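Local structure of putative transcriptional regulator (TetR/AcrR family) (Acinetobacter sp., 3KNW) at residues Ser155-Ser159 / Lys197-Asp201; Val27-Val33 / Lys116-Glu120; Ile169-Tyr173 / Ala192-Thr196. The protein is a TetR/AcrR-type transcriptional regulator that probably binds DNA through an N-terminal helix-turn-helix domain. All blocks are in the same frame, centred on the assembly; numbering follows the deposited sequence.

In the fold
Interaction 2 comes first along the chain and closes before the other two open. It joins the end of helix 13-30, in the probable DNA-binding domain, to the end of helix 111-119 in the C-terminal domain. Interactions 1 and 3 share helix 187-200 and lie within the C-terminal domain, their centres 13 Å apart; the segments of interaction 3 fall between those of interaction 1 in sequence. The two meet where Met-199 CE lies 4.0 Å from Met-172 SE. Interaction 2 touches neither of them, and its centre is 35 Å from that of interaction 1, on the opposite side of the chain's centre. All three reach the second subunit, so both the domain junction and the helix pair lie beside the dimer interface.

Interaction 1 of 3, residues Ser155-Ser159 / Lys197-Asp201; sequences SIQTS and KMMLD
Two successive backbone amides, Gln-157 N and Thr-158 N, converge on one carbonyl oxygen, Leu-200 O. The bond from Thr-158 N to Leu-200 O is 2.9 Å long with an N-H...O angle of 132°, and its donor stands above the carbonyl plane. Gln-157 N also comes within 2.9 Å of Leu-200 O, but this second bond is weak and strongly bent. Leu-200 lies in the last modelled turn of helix 187-200, and the loop supplies two amides to its carbonyl.

Beside this pair, Gln-157 and Asp-201 run alongside each other in the same direction, their amide and carboxylate planes 74° apart. Gln-157 OE1 and Asp-201 OD2 are both acceptors and, at 3.4 Å, form no bond; the carboxylate instead makes a salt bridge with Arg-88 of helix 87-100.

Packing flanks the amides. Thr-158 directs its CB at the last modelled turn of helix 187-200, 3.2 Å from Met-199 O. In Ile-156, CG1 lies anti to the carbonyl carbon (chi1 -66°), which leaves CG2 anti to the backbone N and facing Leu-200 CD2 at 3.9 Å as the two side chains cross. CG2 also rests against Leu-200 O, beside the bonded amides. Arg-88 touches both Ile-156 and Leu-200, while Thr-158 reaches Leu-165 of helix 162-183.

In this arrangement the last modelled turn of helix 187-200 is met by backbone amides from the connection between helices 126-153 and 162-183, within the all-helical C-terminal domain of a TetR-type regulator.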
# COMPACT_ATOMS: atom_id res chain seq x y z
N SER A 155 -11.30 26.58 10.29
CA SER A 155 -12.11 25.47 9.71
C SER A 155 -11.59 24.08 10.16
O SER A 155 -12.35 23.12 10.16
CB SER A 155 -12.24 25.59 8.18
OG SER A 155 -11.02 25.30 7.52
N ILE A 156 -10.32 23.99 10.58
CA ILE A 156 -9.74 22.72 11.10
C ILE A 156 -9.36 22.92 12.55
O ILE A 156 -8.46 23.63 12.84
CB ILE A 156 -8.57 22.23 10.27
CG1 ILE A 156 -9.09 21.83 8.87
CG2 ILE A 156 -7.96 21.05 10.94
CD1 ILE A 156 -8.05 21.69 7.79
N GLN A 157 -10.08 22.31 13.47
CA GLN A 157 -9.92 22.64 14.86
C GLN A 157 -8.81 21.85 15.53
O GLN A 157 -8.42 22.14 16.67
CB GLN A 157 -11.23 22.41 15.61
CG GLN A 157 -12.39 23.35 15.15
CD GLN A 157 -13.06 22.87 13.85
OE1 GLN A 157 -12.93 21.70 13.43
NE2 GLN A 157 -13.79 23.78 13.20
N THR A 158 -8.28 20.85 14.83
CA THR A 158 -7.28 20.02 15.46
C THR A 158 -6.05 20.87 15.61
O THR A 158 -5.78 21.73 14.77
CB THR A 158 -6.96 18.78 14.62
OG1 THR A 158 -6.26 17.84 15.44
CG2 THR A 158 -6.15 19.12 13.35
N SER A 159 -5.31 20.60 16.68
CA SER A 159 -4.08 21.30 16.98
C SER A 159 -2.84 20.54 16.47
O SER A 159 -1.72 21.05 16.55
CB SER A 159 -3.99 21.43 18.50
OG SER A 159 -3.69 20.15 19.04
N LYS A 197 -12.80 13.03 9.42
CA LYS A 197 -13.61 14.07 10.03
C LYS A 197 -13.34 14.20 11.54
O LYS A 197 -13.10 15.30 12.01
CB LYS A 197 -15.10 13.85 9.77
CG LYS A 197 -15.52 13.97 8.28
CD LYS A 197 -17.06 14.14 8.18
CE LYS A 197 -17.64 13.50 6.94
NZ LYS A 197 -19.17 13.34 7.03
N MSE A 198 -13.41 13.12 12.31
CA MSE A 198 -12.87 13.14 13.68
C MSE A 198 -11.51 13.86 13.76
O MSE A 198 -11.30 14.76 14.55
CB MSE A 198 -12.67 11.71 14.23
CG MSE A 198 -13.79 10.68 13.89
SE MSE A 198 -13.90 9.08 15.08
CE MSE A 198 -15.85 8.99 15.28
N MSE A 199 -10.57 13.45 12.93
CA MSE A 199 -9.22 13.99 13.02
C MSE A 199 -9.16 15.51 12.76
O MSE A 199 -8.36 16.19 13.35
CB MSE A 199 -8.30 13.27 12.05
CG MSE A 199 -8.17 11.80 12.35
SE MSE A 199 -6.96 10.91 11.17
CE MSE A 199 -7.05 9.22 12.05
N LEU A 200 -10.00 16.05 11.89
CA LEU A 200 -9.97 17.51 11.66
C LEU A 200 -10.61 18.32 12.80
O LEU A 200 -10.16 19.45 13.08
CB LEU A 200 -10.57 17.87 10.29
CG LEU A 200 -9.85 17.20 9.11
CD1 LEU A 200 -10.55 17.51 7.78
CD2 LEU A 200 -8.41 17.71 9.03
N ASP A 201 -11.57 17.73 13.51
CA ASP A 201 -12.14 18.34 14.72
C ASP A 201 -11.25 17.95 15.93
O ASP A 201 -11.72 17.75 17.05
CB ASP A 201 -13.62 17.90 14.90
CG ASP A 201 -14.44 17.97 13.57
OD1 ASP A 201 -15.56 17.43 13.47
OD2 ASP A 201 -13.97 18.57 12.59

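Interaction 2 of 3, residues Val27-Val33 / Lys116-Glu120; sequences VLRKGFV and KMAAE
The carboxylate of Glu-120 lies against the backbone at Phe-32 and Val-33; its OE1 touches Phe-32 CB at 3.4 Å and lies beyond it at the edge of the Phe-32 ring, near the ring plane. That ring also makes a cation-pi contact with Lys-58, whose ammonium is hydrogen-bonded to Phe-32 O. With CG anti to the backbone N (chi1 -176°), the ring leads away from helix 111-119 and touches Met-128 of helix 126-153, leaving Phe-32 CB to face Met-117 SE at 4.3 Å.

Each carboxylate oxygen takes one amide on its syn side. Phe-32 N to Glu-120 OE2 is 2.8 Å and nearly straight (172°); Val-33 N to Glu-120 OE1 is 3.0 Å with an angle of 157°. Both donors lie close to the carboxylate plane, so the pair fixes the rotation of the group. Beyond CG the Glu-120 chain is extended, carrying the carboxylate across to the other segment, where the Val-33 side chain meets it from the opposite direction.

Gly-31, with positive phi just after helix 13-30, lets the chain turn so that these amides face Glu-120. Its CA lies 3.4 Å from Glu-120 OE2, leaving little room beside the carboxylate.

Lys-116, bent at chi2, lays CE 3.5 Å from Leu-28 O. Its NZ donates a 2.9 Å hydrogen bond to Arg-29 O, approaching from above the carbonyl plane, and a weak one to Ala-119 O of the second subunit.

Glu-120 thus holds the two amides just after helix 13-30 and Lys-116 a carbonyl in its last turn, at the junction between the probable DNA-binding and C-terminal domains of the TetR-type fold.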
# COMPACT_ATOMS: atom_id res chain seq x y z
N VAL A 27 0.43 0.12 -17.31
CA VAL A 27 1.14 0.03 -16.03
C VAL A 27 0.21 -0.09 -14.82
O VAL A 27 0.59 -0.72 -13.85
CB VAL A 27 2.14 1.21 -15.83
CG1 VAL A 27 2.76 1.18 -14.41
CG2 VAL A 27 3.25 1.16 -16.87
N LEU A 28 -0.98 0.49 -14.84
CA LEU A 28 -1.94 0.25 -13.75
C LEU A 28 -2.31 -1.23 -13.62
O LEU A 28 -2.53 -1.71 -12.51
CB LEU A 28 -3.23 1.02 -13.97
CG LEU A 28 -3.20 2.55 -13.90
CD1 LEU A 28 -3.95 3.16 -15.12
CD2 LEU A 28 -3.78 3.03 -12.60
N ARG A 29 -2.42 -1.92 -14.76
CA ARG A 29 -2.76 -3.33 -14.81
C ARG A 29 -1.58 -4.22 -14.45
O ARG A 29 -1.73 -5.15 -13.68
CB ARG A 29 -3.24 -3.75 -16.21
CG ARG A 29 -4.73 -3.47 -16.53
CD ARG A 29 -4.92 -2.32 -17.53
NE ARG A 29 -6.21 -2.37 -18.26
CZ ARG A 29 -6.44 -1.81 -19.46
NH1 ARG A 29 -5.49 -1.16 -20.13
NH2 ARG A 29 -7.65 -1.93 -20.01
N LYS A 30 -0.41 -3.94 -15.02
CA LYS A 30 0.68 -4.92 -15.02
C LYS A 30 2.02 -4.47 -14.46
O LYS A 30 2.97 -5.25 -14.40
CB LYS A 30 0.87 -5.46 -16.45
CG LYS A 30 -0.37 -6.22 -16.98
CD LYS A 30 -0.15 -6.81 -18.40
CE LYS A 30 -1.48 -7.32 -19.03
NZ LYS A 30 -2.28 -8.18 -18.08
N GLY A 31 2.13 -3.22 -14.05
CA GLY A 31 3.41 -2.74 -13.57
C GLY A 31 4.33 -2.35 -14.71
O GLY A 31 3.92 -2.29 -15.92
N PHE A 32 5.58 -2.07 -14.35
CA PHE A 32 6.51 -1.52 -15.29
C PHE A 32 7.56 -2.51 -15.69
O PHE A 32 7.72 -2.78 -16.90
CB PHE A 32 7.16 -0.26 -14.74
CG PHE A 32 8.05 0.40 -15.72
CD1 PHE A 32 7.52 1.10 -16.78
CD2 PHE A 32 9.43 0.29 -15.61
CE1 PHE A 32 8.34 1.68 -17.71
CE2 PHE A 32 10.26 0.89 -16.53
CZ PHE A 32 9.72 1.58 -17.57
N VAL A 33 8.27 -3.05 -14.71
CA VAL A 33 9.37 -3.98 -15.02
C VAL A 33 8.85 -5.24 -15.72
O VAL A 33 9.55 -5.84 -16.53
CB VAL A 33 10.17 -4.36 -13.76
CG1 VAL A 33 10.78 -3.11 -13.12
CG2 VAL A 33 9.29 -5.07 -12.77
N LYS A 116 1.47 -0.66 -6.94
CA LYS A 116 2.24 -1.34 -7.99
C LYS A 116 3.70 -0.98 -7.86
O LYS A 116 4.51 -1.83 -7.55
CB LYS A 116 1.72 -0.96 -9.36
CG LYS A 116 0.43 -1.70 -9.79
CD LYS A 116 0.65 -3.20 -9.98
CE LYS A 116 -0.53 -3.91 -10.59
NZ LYS A 116 -0.04 -5.17 -11.29
N MSE A 117 4.05 0.28 -7.99
CA MSE A 117 5.47 0.63 -8.05
C MSE A 117 6.22 0.29 -6.76
O MSE A 117 7.39 -0.11 -6.82
CB MSE A 117 5.66 2.10 -8.39
CG MSE A 117 4.97 2.53 -9.68
SE MSE A 117 5.83 1.71 -11.11
CE MSE A 117 7.24 2.98 -11.12
N ALA A 118 5.57 0.44 -5.60
CA ALA A 118 6.16 0.01 -4.30
C ALA A 118 6.49 -1.48 -4.35
O ALA A 118 7.58 -1.91 -3.99
CB ALA A 118 5.18 0.30 -3.11
N ALA A 119 5.52 -2.26 -4.83
CA ALA A 119 5.66 -3.69 -5.04
C ALA A 119 6.93 -4.07 -5.77
O ALA A 119 7.68 -4.95 -5.32
CB ALA A 119 4.45 -4.21 -5.80
N GLU A 120 7.19 -3.40 -6.90
CA GLU A 120 8.32 -3.74 -7.73
C GLU A 120 9.49 -2.81 -7.51
O GLU A 120 10.34 -2.66 -8.39
CB GLU A 120 7.90 -3.69 -9.21
CG GLU A 120 7.46 -2.32 -9.74
CD GLU A 120 7.32 -2.33 -11.24
OE1 GLU A 120 8.28 -1.90 -11.95
OE2 GLU A 120 6.25 -2.79 -11.70

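Interaction 3 of 3, residues Ile169-Tyr173 / Ala192-Thr196; sequences IYQMY and ALEST
Tyr-173 and Thr-196 meet in a buried antiparallel helix-helix contact of the TetR-type C-terminal domain, where helix 162-183 packs against helix 187-200. The short segments run at 162° to one another with axes 10.7 Å apart, a spacing bridged by large side chains from helix 162-183. Both helices belong to the dimer interface: Met-172 and Ala-192 touch Gln-171 of the second subunit, and Ser-195 touches its Val-168.

The Tyr-173 ring reaches across with Ala-192 CB over one face, 3.9 Å from the centroid and 14° off the ring normal, a CH-pi contact. Thr-196 OG1 lies in the ring plane at its edge. From the neighbouring position, the Met-172 chain bends at chi3 (80°), which turns CE in to 4.1 Å from Ala-192 CB. Ile-169 CD1 meets Thr-196 CG2, while Leu-95 of helix 87-100 touches both Tyr-173 and Thr-196.

The hydroxyls form a short hydrogen-bond chain: Tyr-173 OH donates to Thr-196 OG1 at 2.6 Å, and Thr-196 OG1 donates to Ala-192 O at 2.7 Å. That carbonyl also accepts Thr-196 N, the two donors approaching from opposite faces of its plane.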
# COMPACT_ATOMS: atom_id res chain seq x y z
N ILE A 169 -2.92 11.34 7.52
CA ILE A 169 -4.02 11.23 6.57
C ILE A 169 -3.56 10.49 5.30
O ILE A 169 -4.19 9.48 4.87
CB ILE A 169 -4.60 12.59 6.24
CG1 ILE A 169 -5.34 13.14 7.42
CG2 ILE A 169 -5.53 12.51 5.06
CD1 ILE A 169 -5.73 14.58 7.21
N TYR A 170 -2.43 10.92 4.75
CA TYR A 170 -2.00 10.29 3.52
C TYR A 170 -1.63 8.79 3.72
O TYR A 170 -1.92 7.96 2.87
CB TYR A 170 -0.88 11.07 2.86
CG TYR A 170 -0.55 10.57 1.49
CD1 TYR A 170 -1.26 10.98 0.38
CD2 TYR A 170 0.49 9.70 1.28
CE1 TYR A 170 -0.92 10.54 -0.91
CE2 TYR A 170 0.82 9.26 -0.01
CZ TYR A 170 0.13 9.71 -1.09
OH TYR A 170 0.45 9.25 -2.35
N GLN A 171 -1.04 8.45 4.85
CA GLN A 171 -0.70 7.07 5.10
C GLN A 171 -1.93 6.22 5.24
O GLN A 171 -1.97 5.17 4.68
CB GLN A 171 0.13 6.96 6.36
CG GLN A 171 1.57 7.33 6.13
CD GLN A 171 2.38 7.43 7.39
OE1 GLN A 171 3.47 7.95 7.38
NE2 GLN A 171 1.84 6.95 8.46
N MSE A 172 -2.93 6.69 5.98
CA MSE A 172 -4.20 5.97 6.18
C MSE A 172 -4.93 5.78 4.91
O MSE A 172 -5.48 4.70 4.69
CB MSE A 172 -5.08 6.67 7.18
CG MSE A 172 -6.52 6.09 7.35
SE MSE A 172 -7.42 7.18 8.68
CE MSE A 172 -7.91 8.66 7.61
N TYR A 173 -4.91 6.77 4.01
CA TYR A 173 -5.59 6.54 2.72
C TYR A 173 -4.90 5.54 1.85
O TYR A 173 -5.56 4.69 1.25
CB TYR A 173 -5.86 7.83 1.96
CG TYR A 173 -7.11 8.49 2.49
CD1 TYR A 173 -7.13 9.11 3.75
CD2 TYR A 173 -8.28 8.49 1.77
CE1 TYR A 173 -8.26 9.75 4.23
CE2 TYR A 173 -9.43 9.14 2.28
CZ TYR A 173 -9.40 9.73 3.51
OH TYR A 173 -10.56 10.34 3.99
N ALA A 192 -12.02 5.46 6.24
CA ALA A 192 -11.02 6.54 6.21
C ALA A 192 -11.67 7.93 6.08
O ALA A 192 -11.27 8.88 6.77
CB ALA A 192 -10.09 6.35 5.00
N LEU A 193 -12.63 8.04 5.15
CA LEU A 193 -13.43 9.26 5.00
C LEU A 193 -14.08 9.68 6.30
O LEU A 193 -13.98 10.82 6.72
CB LEU A 193 -14.51 9.11 3.91
CG LEU A 193 -14.00 9.38 2.47
CD1 LEU A 193 -15.07 9.04 1.41
CD2 LEU A 193 -13.54 10.87 2.32
N GLU A 194 -14.73 8.75 6.96
CA GLU A 194 -15.48 9.09 8.17
C GLU A 194 -14.49 9.43 9.28
O GLU A 194 -14.68 10.36 10.02
CB GLU A 194 -16.48 7.96 8.55
CG GLU A 194 -17.57 8.41 9.54
CD GLU A 194 -18.45 9.61 9.05
OE1 GLU A 194 -19.01 10.34 9.91
OE2 GLU A 194 -18.58 9.79 7.80
N SER A 195 -13.37 8.73 9.31
CA SER A 195 -12.32 9.01 10.25
C SER A 195 -11.56 10.33 10.06
O SER A 195 -11.21 10.96 11.06
CB SER A 195 -11.35 7.83 10.26
OG SER A 195 -11.87 6.89 11.20
N THR A 196 -11.32 10.75 8.82
CA THR A 196 -10.69 12.01 8.55
C THR A 196 -11.49 13.21 9.19
O THR A 196 -10.90 14.25 9.52
CB THR A 196 -10.56 12.27 7.02
OG1 THR A 196 -9.90 11.16 6.39
CG2 THR A 196 -9.77 13.58 6.75